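Protein (superoxide dismutase) (Aquifex pyrophilus, PDB 1COJ) catalyses the dismutation of superoxide radicals to hydrogen peroxide and molecular oxygen, using one iron ion per subunit of a homotetramer. Local coordinates at residues V78-L83 with L159-T164; A121-R126 with P179-F184; A129-D134 with L140-L145. One frame throughout, in Å; residues are numbered along the deposited sequence.

Following the chain from the N terminus, helix 63-86 supplies the first half of contact 1, and the loop it closes ends only at strand 157-163, joining the alpha-hairpin part of the protein to the C-terminal part. Within that span begins contact 2, from the end of helix 111-124 to helix 177-186; its second segment lies beyond residue 164, so contacts 1 and 2 cross. Contact 3, a short hairpin of strands 128-134 and 139-145, falls inside both loops. Strand 128-134 is the middle of the three-stranded sheet and also pairs with strand 157-163 (Ile162 N to Ala129 O), while hydrogen bonds Asp163 O to Tyr180 OH and Thr164 OG1 to Phe125 O connect contacts 1 and 2.

Contact 1. Residues V78-L83 with L159-T164; sequences VVLHEL and LIVIDT. With FE (Fe (III) ion), chain B.
The axis of helix 78-83 passes 8.3 Å from that of strand 160-163, their directions 107° apart, and the CA atoms come nearest at Leu83 with Val161 and at His81 with Asp163. At the first pair the contact is apolar: Val161 CG2 lies 4.1 Å from Leu83 CB and also meets Leu83 CD1. Its other branch, CG1, stands anti to the backbone N and reaches Leu80, touching both the carbonyl O and the side-chain CG. On the helix side, Leu83 also packs on Ile211 of a second subunit.

The second pair meets through iron, at the junction of the alpha-hairpin and C-terminal domains that is characteristic of the iron/manganese superoxide dismutase fold. His81 NE2 binds the metal at 2.2 Å and Asp163 OD2 at 1.9 Å. His27 and His167 are the other protein ligands, and a water at 2.0 Å from the iron completes five ligands. Although His81 NE2 and Asp163 OD2 are 3.4 Å apart, they are joint metal ligands and not a hydrogen bond; the ring and carboxylate planes stand 85° apart. Asp163 CB points toward the helix, and with CG anti to the backbone N (chi1 -169°) OD2 reaches the iron. The carboxylate binds through one oxygen: OD1 is 3.5 Å from the iron, accepts a hydrogen bond from Tyr165 N and takes a weak one, 2.9 Å long, donated by the metal-bound water. The imidazole is held at its far side as well, since His81 ND1 hydrogen-bonds Gly77 O and thereby fixes the ring's rotation while NE2 faces the metal.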
ATOM      1  N   VAL A  78      15.506  -2.138   9.935  1.00 10.16           N
ATOM      2  CA  VAL A  78      16.825  -2.394  10.514  1.00 10.06           C
ATOM      3  C   VAL A  78      17.928  -2.353   9.440  1.00 11.88           C
ATOM      4  O   VAL A  78      18.844  -1.526   9.498  1.00 10.14           O
ATOM      5  CB  VAL A  78      16.874  -3.783  11.227  1.00  9.18           C
ATOM      6  CG1 VAL A  78      18.291  -4.110  11.694  1.00  7.19           C
ATOM      7  CG2 VAL A  78      15.912  -3.815  12.407  1.00  7.36           C
ATOM      8  N   VAL A  79      17.810  -3.237   8.452  1.00 10.63           N
ATOM      9  CA  VAL A  79      18.788  -3.363   7.379  1.00 10.32           C
ATOM     10  C   VAL A  79      19.090  -2.066   6.633  1.00  8.92           C
ATOM     11  O   VAL A  79      20.257  -1.694   6.481  1.00  9.38           O
ATOM     12  CB  VAL A  79      18.359  -4.458   6.368  1.00 11.86           C
ATOM     13  CG1 VAL A  79      19.286  -4.461   5.164  1.00 13.35           C
ATOM     14  CG2 VAL A  79      18.382  -5.829   7.038  1.00 14.14           C
ATOM     15  N   LEU A  80      18.047  -1.383   6.174  1.00  9.33           N
ATOM     16  CA  LEU A  80      18.214  -0.137   5.433  1.00  8.55           C
ATOM     17  C   LEU A  80      18.915   0.931   6.266  1.00  9.36           C
ATOM     18  O   LEU A  80      19.769   1.654   5.754  1.00  7.46           O
ATOM     19  CB  LEU A  80      16.862   0.355   4.909  1.00 10.02           C
ATOM     20  CG  LEU A  80      16.429  -0.089   3.500  1.00 13.00           C
ATOM     21  CD1 LEU A  80      17.060  -1.399   3.072  1.00 15.89           C
ATOM     22  CD2 LEU A  80      14.913  -0.163   3.434  1.00 12.41           C
ATOM     23  N   HIS A  81      18.581   1.014   7.552  1.00  9.33           N
ATOM     24  CA  HIS A  81      19.228   1.992   8.420  1.00  9.62           C
ATOM     25  C   HIS A  81      20.700   1.664   8.637  1.00  9.86           C
ATOM     26  O   HIS A  81      21.543   2.563   8.644  1.00 12.47           O
ATOM     27  CB  HIS A  81      18.495   2.130   9.756  1.00  6.29           C
ATOM     28  CG  HIS A  81      17.300   3.032   9.687  1.00  9.37           C
ATOM     29  ND1 HIS A  81      16.019   2.593   9.444  1.00  8.37           N
ATOM     30  CD2 HIS A  81      17.218   4.384   9.751  1.00  9.99           C
ATOM     31  CE1 HIS A  81      15.221   3.657   9.358  1.00 12.91           C
ATOM     32  NE2 HIS A  81      15.902   4.767   9.537  1.00 13.98           N
ATOM     33  N   GLU A  82      21.019   0.379   8.764  1.00 10.56           N
ATOM     34  CA  GLU A  82      22.408  -0.018   8.955  1.00  9.69           C
ATOM     35  C   GLU A  82      23.244   0.301   7.720  1.00  9.40           C
ATOM     36  O   GLU A  82      24.405   0.700   7.837  1.00 10.64           O
ATOM     37  CB  GLU A  82      22.503  -1.495   9.322  1.00  8.92           C
ATOM     38  CG  GLU A  82      21.916  -1.777  10.686  1.00  8.95           C
ATOM     39  CD  GLU A  82      22.114  -3.204  11.151  1.00 13.14           C
ATOM     40  OE1 GLU A  82      21.846  -3.461  12.340  1.00 13.92           O
ATOM     41  OE2 GLU A  82      22.525  -4.066  10.345  1.00 15.18           O
ATOM     42  N   LEU A  83      22.646   0.151   6.544  1.00  9.24           N
ATOM     43  CA  LEU A  83      23.331   0.452   5.289  1.00  8.24           C
ATOM     44  C   LEU A  83      23.502   1.965   5.130  1.00  8.80           C
ATOM     45  O   LEU A  83      24.491   2.442   4.572  1.00  9.71           O
ATOM     46  CB  LEU A  83      22.535  -0.111   4.107  1.00  9.70           C
ATOM     47  CG  LEU A  83      22.475  -1.635   3.962  1.00  9.60           C
ATOM     48  CD1 LEU A  83      21.400  -2.023   2.964  1.00 10.78           C
ATOM     49  CD2 LEU A  83      23.829  -2.167   3.518  1.00 11.63           C
ATOM     50  N   LEU A 159      23.752  -0.584  -2.860  1.00 11.59           N
ATOM     51  CA  LEU A 159      25.081   0.011  -2.840  1.00 10.33           C
ATOM     52  C   LEU A 159      24.974   1.347  -2.123  1.00 11.22           C
ATOM     53  O   LEU A 159      25.723   1.612  -1.185  1.00 12.52           O
ATOM     54  CB  LEU A 159      25.621   0.215  -4.258  1.00 10.66           C
ATOM     55  CG  LEU A 159      25.727  -1.021  -5.158  1.00 11.18           C
ATOM     56  CD1 LEU A 159      26.352  -0.632  -6.483  1.00 13.72           C
ATOM     57  CD2 LEU A 159      26.541  -2.120  -4.485  1.00 12.26           C
ATOM     58  N   ILE A 160      24.051   2.192  -2.574  1.00 10.18           N
ATOM     59  CA  ILE A 160      23.831   3.501  -1.956  1.00 10.46           C
ATOM     60  C   ILE A 160      22.373   3.565  -1.508  1.00 11.79           C
ATOM     61  O   ILE A 160      21.462   3.298  -2.300  1.00 12.24           O
ATOM     62  CB  ILE A 160      24.121   4.670  -2.934  1.00 11.04           C
ATOM     63  CG1 ILE A 160      25.601   4.680  -3.329  1.00 12.28           C
ATOM     64  CG2 ILE A 160      23.711   6.005  -2.302  1.00  8.93           C
ATOM     65  CD1 ILE A 160      25.973   5.785  -4.315  1.00 10.99           C
ATOM     66  N   VAL A 161      22.157   3.916  -0.242  1.00 10.25           N
ATOM     67  CA  VAL A 161      20.814   3.993   0.327  1.00 10.56           C
ATOM     68  C   VAL A 161      20.552   5.362   0.958  1.00 11.46           C
ATOM     69  O   VAL A 161      21.272   5.783   1.865  1.00 12.90           O
ATOM     70  CB  VAL A 161      20.616   2.891   1.403  1.00 10.92           C
ATOM     71  CG1 VAL A 161      19.235   2.972   1.999  1.00 13.10           C
ATOM     72  CG2 VAL A 161      20.839   1.516   0.794  1.00 10.91           C
ATOM     73  N   ILE A 162      19.528   6.056   0.472  1.00  9.86           N
ATOM     74  CA  ILE A 162      19.175   7.371   0.995  1.00 10.03           C
ATOM     75  C   ILE A 162      17.813   7.315   1.674  1.00  9.45           C
ATOM     76  O   ILE A 162      16.815   6.925   1.063  1.00 10.38           O
ATOM     77  CB  ILE A 162      19.108   8.451  -0.118  1.00  9.67           C
ATOM     78  CG1 ILE A 162      20.374   8.423  -0.977  1.00 13.60           C
ATOM     79  CG2 ILE A 162      18.934   9.838   0.508  1.00 11.47           C
ATOM     80  CD1 ILE A 162      20.374   9.445  -2.110  1.00 15.34           C
ATOM     81  N   ASP A 163      17.785   7.689   2.948  1.00  9.06           N
ATOM     82  CA  ASP A 163      16.558   7.713   3.730  1.00  9.86           C
ATOM     83  C   ASP A 163      15.809   9.008   3.414  1.00 12.07           C
ATOM     84  O   ASP A 163      16.364  10.095   3.584  1.00 13.05           O
ATOM     85  CB  ASP A 163      16.895   7.679   5.226  1.00  9.06           C
ATOM     86  CG  ASP A 163      15.677   7.438   6.101  1.00 14.18           C
ATOM     87  OD1 ASP A 163      14.552   7.349   5.569  1.00 12.17           O
ATOM     88  OD2 ASP A 163      15.848   7.296   7.326  1.00 15.60           O
ATOM     89  N   THR A 164      14.566   8.904   2.948  1.00  9.99           N
ATOM     90  CA  THR A 164      13.789  10.100   2.649  1.00 10.35           C
ATOM     91  C   THR A 164      12.621  10.281   3.614  1.00 10.48           C
ATOM     92  O   THR A 164      11.758  11.128   3.403  1.00 12.53           O
ATOM     93  CB  THR A 164      13.301  10.150   1.172  1.00  9.49           C
ATOM     94  OG1 THR A 164      12.417   9.057   0.907  1.00 13.07           O
ATOM     95  CG2 THR A 164      14.479  10.089   0.215  1.00  9.22           C
TER
HETATM   96 FE    FE B 213      14.967   6.627   8.934  0.55 20.15          FE
HETATM   97  O   HOH W   1      13.594   5.760   7.764  1.00 13.62           O

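Contact 2. Residues A121-R126 with P179-F184; sequences AAMAFR and PYIDAF
Ala122, whose methyl group meets Ile181 across the contact, offers its carbonyl O to Arg177 NH1, an atom that Phe125 O also grips through a weak hydrogen bond. The arginine thus joins the C-terminal end of helix 111-124 to the start of helix 177-186. These are two helices of the C-terminal domain of the iron/manganese superoxide dismutase fold, and they pack here through a small apolar contact with no hydrogen bond between the segments 121-126 and 179-184.

Ile181 carries that contact from its side. Its CB points toward helix 111-124, and the extended chi2 (169°) places CD1 against Ala122 CB, 3.6 Å away; CA atoms of the two residues are 7.5 Å apart. The neighbouring Met123, bent at both chi2 and chi3, brings SD across the end of the isoleucine, its chain running at an angle to it; the same side chain touches Arg177 and Pro178. A salt bridge from Asp182 OD1, on the residue after Ile181, to Lys119 NZ also joins the two helices. Helix 111-124 finishes at Ala124: Phe125 is the first residue to leave helical torsions, yet its N still bonds Ala121 O at 2.9 Å. Besides the alanine methyl, the terminal methyl CD1 of Ile181 meets the thioether sulfur, resting 3.7 Å from Met123 SD.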
ATOM      1  N   ALA A 121      15.083  10.404  -7.655  1.00 10.02           N
ATOM      2  CA  ALA A 121      14.396   9.330  -6.942  1.00  9.26           C
ATOM      3  C   ALA A 121      14.185   9.718  -5.482  1.00  9.72           C
ATOM      4  O   ALA A 121      13.132   9.447  -4.909  1.00  7.68           O
ATOM      5  CB  ALA A 121      15.185   8.021  -7.041  1.00  7.08           C
ATOM      6  N   ALA A 122      15.178  10.384  -4.894  1.00  9.85           N
ATOM      7  CA  ALA A 122      15.090  10.822  -3.504  1.00  8.98           C
ATOM      8  C   ALA A 122      13.992  11.869  -3.325  1.00  9.78           C
ATOM      9  O   ALA A 122      13.361  11.951  -2.271  1.00 10.28           O
ATOM     10  CB  ALA A 122      16.432  11.370  -3.035  1.00  9.46           C
ATOM     11  N   MET A 123      13.774  12.677  -4.357  1.00  9.57           N
ATOM     12  CA  MET A 123      12.738  13.703  -4.314  1.00 10.74           C
ATOM     13  C   MET A 123      11.357  13.133  -4.649  1.00 10.33           C
ATOM     14  O   MET A 123      10.340  13.650  -4.192  1.00 11.46           O
ATOM     15  CB  MET A 123      13.065  14.838  -5.291  1.00 11.21           C
ATOM     16  CG  MET A 123      14.173  15.784  -4.829  1.00 14.13           C
ATOM     17  SD  MET A 123      13.774  16.634  -3.284  1.00 18.31           S
ATOM     18  CE  MET A 123      12.508  17.734  -3.805  1.00 16.77           C
ATOM     19  N   ALA A 124      11.333  12.072  -5.452  1.00  9.02           N
ATOM     20  CA  ALA A 124      10.083  11.448  -5.884  1.00  7.21           C
ATOM     21  C   ALA A 124       9.507  10.402  -4.940  1.00  7.82           C
ATOM     22  O   ALA A 124       8.313  10.099  -5.018  1.00  9.17           O
ATOM     23  CB  ALA A 124      10.262  10.840  -7.280  1.00  7.00           C
ATOM     24  N   PHE A 125      10.337   9.844  -4.061  1.00  7.56           N
ATOM     25  CA  PHE A 125       9.867   8.815  -3.143  1.00  7.04           C
ATOM     26  C   PHE A 125       9.712   9.170  -1.679  1.00  7.45           C
ATOM     27  O   PHE A 125      10.479   9.943  -1.113  1.00  8.88           O
ATOM     28  CB  PHE A 125      10.633   7.515  -3.357  1.00  6.25           C
ATOM     29  CG  PHE A 125      10.261   6.845  -4.637  1.00  6.79           C
ATOM     30  CD1 PHE A 125       9.223   5.915  -4.676  1.00  7.06           C
ATOM     31  CD2 PHE A 125      10.868   7.227  -5.827  1.00  6.75           C
ATOM     32  CE1 PHE A 125       8.793   5.385  -5.887  1.00  8.14           C
ATOM     33  CE2 PHE A 125      10.451   6.708  -7.039  1.00  9.57           C
ATOM     34  CZ  PHE A 125       9.410   5.785  -7.071  1.00 10.63           C
ATOM     35  N   ARG A 126       8.685   8.583  -1.078  1.00  6.63           N
ATOM     36  CA  ARG A 126       8.311   8.847   0.299  1.00  7.21           C
ATOM     37  C   ARG A 126       9.056   8.084   1.385  1.00  7.23           C
ATOM     38  O   ARG A 126       8.880   8.383   2.568  1.00  9.78           O
ATOM     39  CB  ARG A 126       6.803   8.636   0.442  1.00  5.56           C
ATOM     40  CG  ARG A 126       6.010   9.422  -0.598  1.00  6.91           C
ATOM     41  CD  ARG A 126       4.557   8.978  -0.716  1.00  7.76           C
ATOM     42  NE  ARG A 126       3.904   9.673  -1.827  1.00  8.63           N
ATOM     43  CZ  ARG A 126       2.699   9.378  -2.308  1.00  8.50           C
ATOM     44  NH1 ARG A 126       1.982   8.392  -1.788  1.00  6.31           N
ATOM     45  NH2 ARG A 126       2.214  10.070  -3.329  1.00  6.98           N
ATOM     46  N   PRO A 179      18.397  20.327   0.213  1.00 12.86           N
ATOM     47  CA  PRO A 179      19.675  20.573   0.884  1.00 12.65           C
ATOM     48  C   PRO A 179      20.153  19.358   1.680  1.00 11.85           C
ATOM     49  O   PRO A 179      21.355  19.165   1.852  1.00 12.48           O
ATOM     50  CB  PRO A 179      19.375  21.776   1.780  1.00 13.47           C
ATOM     51  CG  PRO A 179      17.902  21.682   2.016  1.00 14.80           C
ATOM     52  CD  PRO A 179      17.377  21.289   0.671  1.00 14.23           C
ATOM     53  N   TYR A 180      19.217  18.538   2.145  1.00 11.30           N
ATOM     54  CA  TYR A 180      19.561  17.336   2.896  1.00 11.06           C
ATOM     55  C   TYR A 180      20.221  16.321   1.964  1.00 11.03           C
ATOM     56  O   TYR A 180      21.214  15.684   2.327  1.00 11.26           O
ATOM     57  CB  TYR A 180      18.309  16.743   3.555  1.00 11.01           C
ATOM     58  CG  TYR A 180      18.390  15.259   3.841  1.00 12.23           C
ATOM     59  CD1 TYR A 180      19.274  14.752   4.797  1.00 12.71           C
ATOM     60  CD2 TYR A 180      17.580  14.355   3.147  1.00 12.01           C
ATOM     61  CE1 TYR A 180      19.349  13.375   5.055  1.00 12.79           C
ATOM     62  CE2 TYR A 180      17.646  12.980   3.395  1.00 12.21           C
ATOM     63  CZ  TYR A 180      18.531  12.497   4.348  1.00 14.43           C
ATOM     64  OH  TYR A 180      18.594  11.142   4.586  1.00 12.17           O
ATOM     65  N   ILE A 181      19.676  16.184   0.757  1.00 12.09           N
ATOM     66  CA  ILE A 181      20.225  15.249  -0.220  1.00 12.17           C
ATOM     67  C   ILE A 181      21.656  15.656  -0.577  1.00 12.68           C
ATOM     68  O   ILE A 181      22.543  14.808  -0.673  1.00 12.25           O
ATOM     69  CB  ILE A 181      19.350  15.182  -1.492  1.00 13.38           C
ATOM     70  CG1 ILE A 181      17.932  14.729  -1.123  1.00 14.95           C
ATOM     71  CG2 ILE A 181      19.958  14.212  -2.497  1.00 12.91           C
ATOM     72  CD1 ILE A 181      16.916  14.884  -2.244  1.00 14.40           C
ATOM     73  N   ASP A 182      21.888  16.958  -0.738  1.00 13.45           N
ATOM     74  CA  ASP A 182      23.226  17.452  -1.051  1.00 13.55           C
ATOM     75  C   ASP A 182      24.176  17.120   0.096  1.00 13.12           C
ATOM     76  O   ASP A 182      25.298  16.665  -0.132  1.00 14.89           O
ATOM     77  CB  ASP A 182      23.214  18.968  -1.285  1.00 17.94           C
ATOM     78  CG  ASP A 182      22.494  19.362  -2.563  1.00 23.28           C
ATOM     79  OD1 ASP A 182      22.483  18.559  -3.518  1.00 26.10           O
ATOM     80  OD2 ASP A 182      21.942  20.483  -2.616  1.00 27.84           O
ATOM     81  N   ALA A 183      23.717  17.330   1.327  1.00 13.15           N
ATOM     82  CA  ALA A 183      24.526  17.048   2.508  1.00 12.95           C
ATOM     83  C   ALA A 183      24.878  15.563   2.573  1.00 14.41           C
ATOM     84  O   ALA A 183      26.006  15.206   2.899  1.00 14.96           O
ATOM     85  CB  ALA A 183      23.797  17.487   3.772  1.00 11.52           C
ATOM     86  N   PHE A 184      23.925  14.702   2.217  1.00 13.24           N
ATOM     87  CA  PHE A 184      24.160  13.259   2.223  1.00 12.99           C
ATOM     88  C   PHE A 184      25.335  12.919   1.298  1.00 13.15           C
ATOM     89  O   PHE A 184      26.241  12.169   1.672  1.00 10.81           O
ATOM     90  CB  PHE A 184      22.902  12.493   1.783  1.00 13.11           C
ATOM     91  CG  PHE A 184      23.119  11.010   1.653  1.00 12.20           C
ATOM     92  CD1 PHE A 184      22.933  10.169   2.745  1.00 13.33           C
ATOM     93  CD2 PHE A 184      23.533  10.455   0.444  1.00 12.69           C
ATOM     94  CE1 PHE A 184      23.165   8.797   2.635  1.00 12.94           C
ATOM     95  CE2 PHE A 184      23.766   9.089   0.325  1.00 11.94           C
ATOM     96  CZ  PHE A 184      23.579   8.259   1.424  1.00 10.52           C
TER

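Contact 3. Residues A129-D134 with L140-L145; sequences AILGLD and LVVNGL
A beta hairpin in the C-terminal domain pairs Ile130 with Asn143 and Gly132 with Val141 as antiparallel hydrogen-bonded pairs; Ala129 with Gly144, Leu131 with Val142 and Leu133 with Leu140 are the non-hydrogen-bonded pairs between and beside them. The strand directions differ by 151°, so the ribbon is clearly twisted. At the first hydrogen-bonded pair, Asn143 N lies 2.7 Å from Ile130 O, and Ile130 N lies 2.8 Å from Asn143 O, the latter donor tilted 29° from the carbonyl plane. The second is closed by Gly132 N to Val141 O at 3.0 Å and by Val141 N to Gly132 O at 2.9 Å, both donors lying close to the C=O axis. A CA-H...O contact from Val142 CA to Ile130 O, 3.2 Å, adds to the first set.

The two faces differ. On the face of Ala129, Leu131, Leu133, Leu140 and Val142, Leu133 has CG anti to the backbone N (chi1 -178°), and its CD1 comes within 4.1 Å of Leu140 CD2, while Leu131 CD1 lies 4.2 Å from Val142 CG2. This face looks to the helices: Val142 touches Ala121 of helix 111-124 and Leu133 touches Met201 of helix 190-207. Ile130, on the other face, meets Leu145 CD1 with its CD1 at 4.0 Å, and Ile130, Val141 and Asn143 all touch Leu156. The Asn143 amide is held at both ends, OD1 by Leu153 N and ND2 by Tyr151 O. The edge strand is therefore fixed by backbone bonds to its partner, while its side chains bind it to helix 111-124 and to the following loop, and the backbone carbonyl of Val142 bonds to Lys68 NZ of a second subunit.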
ATOM      1  N   ALA A 129      15.567   5.922  -1.429  1.00  6.42           N
ATOM      2  CA  ALA A 129      16.042   5.969  -2.807  1.00  9.13           C
ATOM      3  C   ALA A 129      17.280   5.079  -2.755  1.00 11.28           C
ATOM      4  O   ALA A 129      18.188   5.314  -1.950  1.00 13.86           O
ATOM      5  CB  ALA A 129      16.410   7.384  -3.215  1.00  8.12           C
ATOM      6  N   ILE A 130      17.291   4.023  -3.562  1.00 10.90           N
ATOM      7  CA  ILE A 130      18.399   3.078  -3.564  1.00 10.25           C
ATOM      8  C   ILE A 130      19.065   2.854  -4.918  1.00 11.12           C
ATOM      9  O   ILE A 130      18.389   2.780  -5.944  1.00  9.93           O
ATOM     10  CB  ILE A 130      17.921   1.691  -3.051  1.00 10.61           C
ATOM     11  CG1 ILE A 130      17.363   1.811  -1.632  1.00 12.26           C
ATOM     12  CG2 ILE A 130      19.067   0.684  -3.066  1.00 10.51           C
ATOM     13  CD1 ILE A 130      16.768   0.526  -1.081  1.00 14.50           C
ATOM     14  N   LEU A 131      20.396   2.826  -4.921  1.00  9.24           N
ATOM     15  CA  LEU A 131      21.158   2.513  -6.126  1.00 10.40           C
ATOM     16  C   LEU A 131      21.690   1.127  -5.807  1.00  9.24           C
ATOM     17  O   LEU A 131      22.380   0.947  -4.798  1.00 10.95           O
ATOM     18  CB  LEU A 131      22.348   3.460  -6.344  1.00 10.83           C
ATOM     19  CG  LEU A 131      23.278   3.011  -7.490  1.00 13.34           C
ATOM     20  CD1 LEU A 131      22.568   3.127  -8.838  1.00 11.00           C
ATOM     21  CD2 LEU A 131      24.555   3.830  -7.508  1.00 13.11           C
ATOM     22  N   GLY A 132      21.351   0.141  -6.626  1.00  9.59           N
ATOM     23  CA  GLY A 132      21.830  -1.199  -6.359  1.00  8.59           C
ATOM     24  C   GLY A 132      21.995  -2.034  -7.607  1.00 10.69           C
ATOM     25  O   GLY A 132      21.731  -1.569  -8.717  1.00 11.67           O
ATOM     26  N   LEU A 133      22.475  -3.258  -7.427  1.00  9.95           N
ATOM     27  CA  LEU A 133      22.665  -4.176  -8.538  1.00 11.07           C
ATOM     28  C   LEU A 133      21.496  -5.157  -8.605  1.00 10.21           C
ATOM     29  O   LEU A 133      21.202  -5.867  -7.638  1.00  8.67           O
ATOM     30  CB  LEU A 133      23.975  -4.957  -8.387  1.00 13.67           C
ATOM     31  CG  LEU A 133      24.316  -5.926  -9.530  1.00 15.79           C
ATOM     32  CD1 LEU A 133      24.773  -5.148 -10.758  1.00 15.72           C
ATOM     33  CD2 LEU A 133      25.402  -6.882  -9.086  1.00 20.57           C
ATOM     34  N   ASP A 134      20.815  -5.159  -9.741  1.00 10.28           N
ATOM     35  CA  ASP A 134      19.689  -6.052  -9.975  1.00  9.86           C
ATOM     36  C   ASP A 134      20.298  -7.392 -10.404  1.00 11.30           C
ATOM     37  O   ASP A 134      20.837  -7.507 -11.508  1.00 12.26           O
ATOM     38  CB  ASP A 134      18.809  -5.455 -11.080  1.00 10.45           C
ATOM     39  CG  ASP A 134      17.786  -6.443 -11.633  1.00 10.26           C
ATOM     40  OD1 ASP A 134      17.417  -6.291 -12.813  1.00 13.53           O
ATOM     41  OD2 ASP A 134      17.348  -7.357 -10.907  1.00 10.97           O
ATOM     42  N   LEU A 140      22.939  -1.939 -12.873  1.00 12.07           N
ATOM     43  CA  LEU A 140      22.729  -1.050 -11.741  1.00 11.98           C
ATOM     44  C   LEU A 140      21.396  -0.378 -12.023  1.00 12.24           C
ATOM     45  O   LEU A 140      21.109  -0.007 -13.170  1.00 13.85           O
ATOM     46  CB  LEU A 140      23.831   0.012 -11.650  1.00 12.17           C
ATOM     47  CG  LEU A 140      25.230  -0.471 -11.261  1.00 13.89           C
ATOM     48  CD1 LEU A 140      26.201   0.693 -11.278  1.00 14.42           C
ATOM     49  CD2 LEU A 140      25.207  -1.121  -9.887  1.00 15.00           C
ATOM     50  N   VAL A 141      20.562  -0.268 -10.996  1.00 12.67           N
ATOM     51  CA  VAL A 141      19.251   0.355 -11.127  1.00 12.49           C
ATOM     52  C   VAL A 141      18.937   1.223  -9.913  1.00 11.74           C
ATOM     53  O   VAL A 141      19.485   1.020  -8.827  1.00 11.54           O
ATOM     54  CB  VAL A 141      18.112  -0.697 -11.276  1.00 13.05           C
ATOM     55  CG1 VAL A 141      18.344  -1.580 -12.496  1.00 17.02           C
ATOM     56  CG2 VAL A 141      17.998  -1.545 -10.024  1.00 13.37           C
ATOM     57  N   VAL A 142      18.094   2.223 -10.119  1.00 10.23           N
ATOM     58  CA  VAL A 142      17.684   3.101  -9.041  1.00  9.15           C
ATOM     59  C   VAL A 142      16.304   2.597  -8.639  1.00  9.53           C
ATOM     60  O   VAL A 142      15.404   2.504  -9.472  1.00  9.85           O
ATOM     61  CB  VAL A 142      17.609   4.564  -9.498  1.00  9.17           C
ATOM     62  CG1 VAL A 142      17.058   5.424  -8.381  1.00 11.07           C
ATOM     63  CG2 VAL A 142      18.986   5.054  -9.904  1.00  9.80           C
ATOM     64  N   ASN A 143      16.160   2.226  -7.375  1.00  7.51           N
ATOM     65  CA  ASN A 143      14.911   1.698  -6.837  1.00  8.13           C
ATOM     66  C   ASN A 143      14.376   2.641  -5.754  1.00  8.28           C
ATOM     67  O   ASN A 143      15.033   2.872  -4.739  1.00 10.04           O
ATOM     68  CB  ASN A 143      15.187   0.302  -6.251  1.00  6.71           C
ATOM     69  CG  ASN A 143      13.947  -0.382  -5.667  1.00  8.57           C
ATOM     70  OD1 ASN A 143      14.081  -1.323  -4.883  1.00 11.98           O
ATOM     71  ND2 ASN A 143      12.750   0.042  -6.075  1.00  9.66           N
ATOM     72  N   GLY A 144      13.214   3.231  -5.996  1.00  7.19           N
ATOM     73  CA  GLY A 144      12.623   4.118  -5.010  1.00  7.34           C
ATOM     74  C   GLY A 144      11.591   3.358  -4.196  1.00  8.59           C
ATOM     75  O   GLY A 144      10.851   2.535  -4.742  1.00  9.06           O
ATOM     76  N   LEU A 145      11.533   3.622  -2.896  1.00  6.97           N
ATOM     77  CA  LEU A 145      10.583   2.952  -2.017  1.00  7.59           C
ATOM     78  C   LEU A 145       9.709   3.991  -1.323  1.00  8.47           C
ATOM     79  O   LEU A 145      10.181   5.083  -0.985  1.00  7.54           O
ATOM     80  CB  LEU A 145      11.313   2.148  -0.932  1.00  7.33           C
ATOM     81  CG  LEU A 145      12.540   1.288  -1.241  1.00 10.36           C
ATOM     82  CD1 LEU A 145      12.913   0.509   0.007  1.00  6.56           C
ATOM     83  CD2 LEU A 145      12.279   0.340  -2.375  1.00 11.76           C
TER